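Local atomic coordinates of putative N-acetylmuramoyl-L-alanine amidase (Enterococcus phage phiM1EF22, PDB entry 7D55), a protein that forms the tetrameric cell-binding domain of a phage lysin, probably anchoring the enzyme to the enterococcal cell wall for peptidoglycan cleavage. Residues Y2-R7 with V25-G30; E6-S11 with P70-L75. All coordinates share one frame; numbering follows the deposited sequence.

Contact 1. Residues Y2-R7 with V25-G30; sequences YCLYER and VMFCNG
Met26 lays its CB over one face of the Tyr5 ring, 3.6 Å from the ring centroid, a CH-pi contact displaced toward the phenol end, where Met26 CB comes within 3.3 Å of Tyr5 CZ. The ring is brought there by chi1 of 64°, which sets CG between the backbone N and the carbonyl carbon and folds the phenol back across the neighbouring strand. Met26 CG also meets Arg7 CG at 3.5 Å, so Met26 CB and CG touch both the Tyr5 ring and the Arg7 stem. On the same face Cys3 SG rests on Cys28 CB at 3.9 Å; the two thiols are not joined, and Cys28 SG instead accepts the N-H of Gly30. On the other face Leu4 CD2 reaches both Val25 CG1 and Phe27 CB, and Glu6 CG lies against Val25 CG2. At the strand end Tyr2 CD1 passes Phe27 CZ at 3.9 Å, the two rings side by side. Between the two layers runs an antiparallel ladder: Cys3 pairs with Cys28 and Tyr5 with Met26 as hydrogen-bonded pairs, and the bond from Cys28 N to Cys3 O is almost straight (176°). Farther out, Asn29 OD1 accepts the backbone N-H groups of Val31 and Asn32, and Asn29 ND2 hydrogen-bonds Gly30 O of the second subunit. Glu76 is hydrogen-bonded to the Tyr5 hydroxyl and forms a salt bridge with Arg7. Largely apolar side chains thus pack on both faces, while phenol and guanidinium share one carboxylate, which probably favours the ionised form of Glu76.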
# COMPACT_ATOMS: atom_id res chain seq x y z
N TYR A 2 -2.67 -5.71 7.78
CA TYR A 2 -3.77 -4.86 8.21
C TYR A 2 -4.11 -5.21 9.64
O TYR A 2 -3.95 -6.36 10.07
CB TYR A 2 -5.00 -5.11 7.35
CG TYR A 2 -4.79 -4.79 5.90
CD1 TYR A 2 -5.05 -3.53 5.40
CD2 TYR A 2 -4.31 -5.76 5.02
CE1 TYR A 2 -4.85 -3.23 4.07
CE2 TYR A 2 -4.10 -5.47 3.69
CZ TYR A 2 -4.37 -4.20 3.22
OH TYR A 2 -4.17 -3.90 1.89
N CYS A 3 -4.60 -4.22 10.39
CA CYS A 3 -5.18 -4.53 11.68
C CYS A 3 -6.03 -3.36 12.13
O CYS A 3 -5.91 -2.25 11.61
CB CYS A 3 -4.12 -4.87 12.73
SG CYS A 3 -2.99 -3.54 13.18
N LEU A 4 -6.93 -3.64 13.07
CA LEU A 4 -7.60 -2.62 13.87
C LEU A 4 -7.08 -2.72 15.29
O LEU A 4 -6.72 -3.81 15.76
CB LEU A 4 -9.11 -2.85 13.89
CG LEU A 4 -9.82 -2.65 12.54
CD1 LEU A 4 -11.19 -3.33 12.52
CD2 LEU A 4 -9.93 -1.16 12.25
N TYR A 5 -7.03 -1.59 15.98
CA TYR A 5 -6.58 -1.58 17.37
C TYR A 5 -7.18 -0.35 18.04
O TYR A 5 -7.75 0.52 17.39
CB TYR A 5 -5.05 -1.59 17.48
CG TYR A 5 -4.36 -0.35 16.93
CD1 TYR A 5 -4.08 -0.25 15.57
CD2 TYR A 5 -3.99 0.70 17.76
CE1 TYR A 5 -3.44 0.88 15.06
CE2 TYR A 5 -3.34 1.83 17.26
CZ TYR A 5 -3.08 1.91 15.91
OH TYR A 5 -2.46 3.03 15.40
N GLU A 6 -7.03 -0.29 19.36
CA GLU A 6 -7.48 0.86 20.11
C GLU A 6 -6.28 1.53 20.77
O GLU A 6 -5.33 0.86 21.16
CB GLU A 6 -8.48 0.44 21.18
CG GLU A 6 -9.81 0.00 20.59
CD GLU A 6 -10.74 -0.60 21.63
OE1 GLU A 6 -11.14 -1.77 21.48
OE2 GLU A 6 -11.08 0.10 22.59
N ARG A 7 -6.34 2.86 20.92
CA ARG A 7 -5.25 3.60 21.53
C ARG A 7 -5.81 4.88 22.15
O ARG A 7 -6.92 5.32 21.79
CB ARG A 7 -4.13 3.91 20.52
CG ARG A 7 -4.58 4.74 19.34
CD ARG A 7 -4.07 6.17 19.46
NE ARG A 7 -2.61 6.21 19.38
CZ ARG A 7 -1.81 6.72 20.31
NH1 ARG A 7 -2.30 7.28 21.42
NH2 ARG A 7 -0.49 6.69 20.12
N VAL A 25 -10.58 3.69 18.12
CA VAL A 25 -10.14 2.66 17.19
C VAL A 25 -9.28 3.31 16.12
O VAL A 25 -9.49 4.47 15.75
CB VAL A 25 -11.36 1.94 16.59
CG1 VAL A 25 -10.94 0.88 15.59
CG2 VAL A 25 -12.15 1.30 17.70
N MET A 26 -8.27 2.58 15.66
CA MET A 26 -7.40 2.97 14.56
C MET A 26 -7.30 1.81 13.59
O MET A 26 -7.47 0.64 13.96
CB MET A 26 -5.98 3.27 15.05
CG MET A 26 -5.86 4.36 16.12
SD MET A 26 -6.01 6.06 15.53
CE MET A 26 -4.53 6.20 14.52
N PHE A 27 -6.99 2.15 12.34
CA PHE A 27 -6.85 1.21 11.24
C PHE A 27 -5.45 1.35 10.67
O PHE A 27 -5.03 2.45 10.30
CB PHE A 27 -7.89 1.53 10.15
CG PHE A 27 -7.67 0.78 8.87
CD1 PHE A 27 -7.63 -0.61 8.87
CD2 PHE A 27 -7.57 1.46 7.66
CE1 PHE A 27 -7.45 -1.30 7.68
CE2 PHE A 27 -7.39 0.78 6.48
CZ PHE A 27 -7.34 -0.62 6.48
N CYS A 28 -4.73 0.24 10.61
CA CYS A 28 -3.40 0.20 10.01
C CYS A 28 -3.48 -0.61 8.73
O CYS A 28 -4.06 -1.69 8.72
CB CYS A 28 -2.40 -0.45 10.96
SG CYS A 28 -0.78 -0.58 10.23
N ASN A 29 -2.90 -0.08 7.65
CA ASN A 29 -2.88 -0.76 6.36
C ASN A 29 -1.47 -1.14 5.92
O ASN A 29 -1.24 -1.41 4.73
CB ASN A 29 -3.57 0.09 5.28
CG ASN A 29 -2.93 1.46 5.15
OD1 ASN A 29 -1.83 1.70 5.66
ND2 ASN A 29 -3.63 2.38 4.49
N GLY A 30 -0.51 -1.16 6.85
CA GLY A 30 0.87 -1.42 6.49
C GLY A 30 1.62 -0.21 5.99
O GLY A 30 2.86 -0.26 5.89

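Contact 2. Residues E6-S11 with P70-L75; sequences ERPINS and PWYNRL
Tyr72 stands with one ring face against Arg7 CB, which lies 3.8 Å from the ring centroid and only 15° off its normal, a CH-pi contact between helix and strand. The helical residue gets there with chi1 of 43°, its CG held between the backbone N and the carbonyl carbon, and the ring's opposite face is covered by Pro70 CA from its own segment. Packing is closest at the phenol end, where Pro8 crosses at about a right angle: Pro8 CD approaches Tyr72 OH at 3.3 Å and Tyr72 CZ at 3.4 Å. Glu6 contributes its backbone alone, Glu6 O facing Tyr72 CD2 at 3.6 Å. Contact grows looser toward the tip of Arg7. Its guanidinium turns a face to Tyr72 CD1, but the two planes are 52° apart, so this is no parallel stack, and Arg7 NH2 stays 4.0 Å from Asn73 OD1 without a hydrogen bond. Arg7 NH1 donates to a lone pair of Pro8 O at 2.8 Å, with the acceptor near the guanidinium plane, while Arg7 NH2 is paired with Glu76 farther along the helix. Asn73, partly exposed, marks the thin margin of the contact, and no hydrogen bond joins the two segments. Residues 71-75 run nearly perpendicular to strand 6-9 and meet it mainly through the Tyr72 ring. Leu75, one turn on, settles over Cys3, Tyr5 and Cys28 of strands 3-9 and 22-28, while Trp71 and Arg74 pack on Asp40 of the third subunit.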
# COMPACT_ATOMS: atom_id res chain seq x y z
N GLU A 6 -7.03 -0.29 19.36
CA GLU A 6 -7.48 0.86 20.11
C GLU A 6 -6.28 1.53 20.77
O GLU A 6 -5.33 0.86 21.16
CB GLU A 6 -8.48 0.44 21.18
CG GLU A 6 -9.81 0.00 20.59
CD GLU A 6 -10.74 -0.60 21.63
OE1 GLU A 6 -11.14 -1.77 21.48
OE2 GLU A 6 -11.08 0.10 22.59
N ARG A 7 -6.34 2.86 20.92
CA ARG A 7 -5.25 3.60 21.53
C ARG A 7 -5.81 4.88 22.15
O ARG A 7 -6.92 5.32 21.79
CB ARG A 7 -4.13 3.91 20.52
CG ARG A 7 -4.58 4.74 19.34
CD ARG A 7 -4.07 6.17 19.46
NE ARG A 7 -2.61 6.21 19.38
CZ ARG A 7 -1.81 6.72 20.31
NH1 ARG A 7 -2.30 7.28 21.42
NH2 ARG A 7 -0.49 6.69 20.12
N PRO A 8 -5.10 5.48 23.11
CA PRO A 8 -5.67 6.63 23.83
C PRO A 8 -5.74 7.90 22.99
O PRO A 8 -4.92 8.15 22.09
CB PRO A 8 -4.70 6.82 25.01
CG PRO A 8 -4.07 5.49 25.19
CD PRO A 8 -3.90 4.95 23.79
N ILE A 9 -6.71 8.74 23.33
CA ILE A 9 -6.94 10.02 22.68
C ILE A 9 -7.41 11.01 23.74
O ILE A 9 -8.07 10.64 24.71
CB ILE A 9 -7.96 9.89 21.51
CG1 ILE A 9 -8.10 11.20 20.75
CG2 ILE A 9 -9.33 9.45 22.01
CD1 ILE A 9 -8.84 11.06 19.43
N ASN A 10 -7.03 12.27 23.56
CA ASN A 10 -7.53 13.33 24.43
C ASN A 10 -8.92 13.72 23.95
O ASN A 10 -9.07 14.23 22.84
CB ASN A 10 -6.58 14.52 24.35
CG ASN A 10 -6.93 15.62 25.35
OD1 ASN A 10 -8.09 16.01 25.49
ND2 ASN A 10 -5.92 16.14 26.04
N SER A 11 -9.93 13.49 24.79
CA SER A 11 -11.31 13.72 24.38
C SER A 11 -11.64 15.20 24.20
O SER A 11 -12.61 15.53 23.50
CB SER A 11 -12.27 13.12 25.41
OG SER A 11 -12.16 13.76 26.66
N PRO A 70 2.00 -0.48 25.65
CA PRO A 70 1.56 0.40 24.55
C PRO A 70 2.17 0.03 23.20
O PRO A 70 2.90 0.81 22.57
CB PRO A 70 1.99 1.79 25.04
CG PRO A 70 3.19 1.52 25.92
CD PRO A 70 2.91 0.21 26.60
N TRP A 71 1.82 -1.17 22.72
CA TRP A 71 2.39 -1.65 21.47
C TRP A 71 2.01 -0.77 20.29
O TRP A 71 2.72 -0.74 19.28
CB TRP A 71 1.93 -3.09 21.24
CG TRP A 71 2.63 -4.05 22.13
CD1 TRP A 71 2.18 -4.58 23.31
CD2 TRP A 71 3.95 -4.57 21.93
NE1 TRP A 71 3.13 -5.42 23.84
CE2 TRP A 71 4.22 -5.43 23.02
CE3 TRP A 71 4.92 -4.41 20.94
CZ2 TRP A 71 5.42 -6.12 23.13
CZ3 TRP A 71 6.10 -5.09 21.06
CH2 TRP A 71 6.35 -5.93 22.14
N TYR A 72 0.88 -0.07 20.39
CA TYR A 72 0.50 0.87 19.34
C TYR A 72 1.58 1.94 19.11
O TYR A 72 1.72 2.44 17.99
CB TYR A 72 -0.86 1.49 19.63
CG TYR A 72 -1.06 1.89 21.07
CD1 TYR A 72 -0.47 3.05 21.59
CD2 TYR A 72 -1.83 1.10 21.93
CE1 TYR A 72 -0.67 3.42 22.93
CE2 TYR A 72 -2.02 1.46 23.25
CZ TYR A 72 -1.43 2.60 23.74
OH TYR A 72 -1.65 2.93 25.06
N ASN A 73 2.36 2.29 20.15
CA ASN A 73 3.48 3.21 19.96
C ASN A 73 4.46 2.67 18.94
O ASN A 73 4.99 3.42 18.10
CB ASN A 73 4.27 3.39 21.27
CG ASN A 73 3.56 4.25 22.29
OD1 ASN A 73 2.57 4.92 22.00
ND2 ASN A 73 4.09 4.24 23.52
N ARG A 74 4.75 1.37 19.02
CA ARG A 74 5.69 0.74 18.10
C ARG A 74 5.11 0.67 16.69
O ARG A 74 5.80 0.96 15.71
CB ARG A 74 6.04 -0.66 18.59
CG ARG A 74 6.56 -0.71 20.02
CD ARG A 74 7.82 0.11 20.19
NE ARG A 74 8.34 0.05 21.55
CZ ARG A 74 9.39 0.73 21.99
NH1 ARG A 74 10.03 1.55 21.16
NH2 ARG A 74 9.79 0.61 23.24
N LEU A 75 3.84 0.28 16.58
CA LEU A 75 3.22 0.19 15.26
C LEU A 75 3.20 1.55 14.57
O LEU A 75 3.52 1.66 13.38
CB LEU A 75 1.80 -0.36 15.38
CG LEU A 75 1.04 -0.42 14.06
CD1 LEU A 75 1.84 -1.24 13.06
CD2 LEU A 75 -0.34 -1.01 14.29

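Overall arrangement
Both contacts start from strand 3-9, share Glu6 and Arg7, and have centres about 10 Å apart. Contact 1 joins that strand to its sheet neighbour 22-28; contact 2 lays helix 71-78 on the face of the sheet that carries Cys3, Tyr5 and Cys28. They touch directly: Tyr5 CE2 lies 3.5 Å from Tyr72 CB, and Leu75 CD2 reaches Tyr5 CE1 at 3.7 Å and Cys3 SG at 3.8 Å. Sheet pairing and helix cover thus form one continuous core. It extends into the tetramer, because Ile48 of the third subunit packs on both Cys3 and Leu75. Glu76 of helix 71-78 adds a polar tie, bonding both Tyr5 of contact 1 and the shared Arg7.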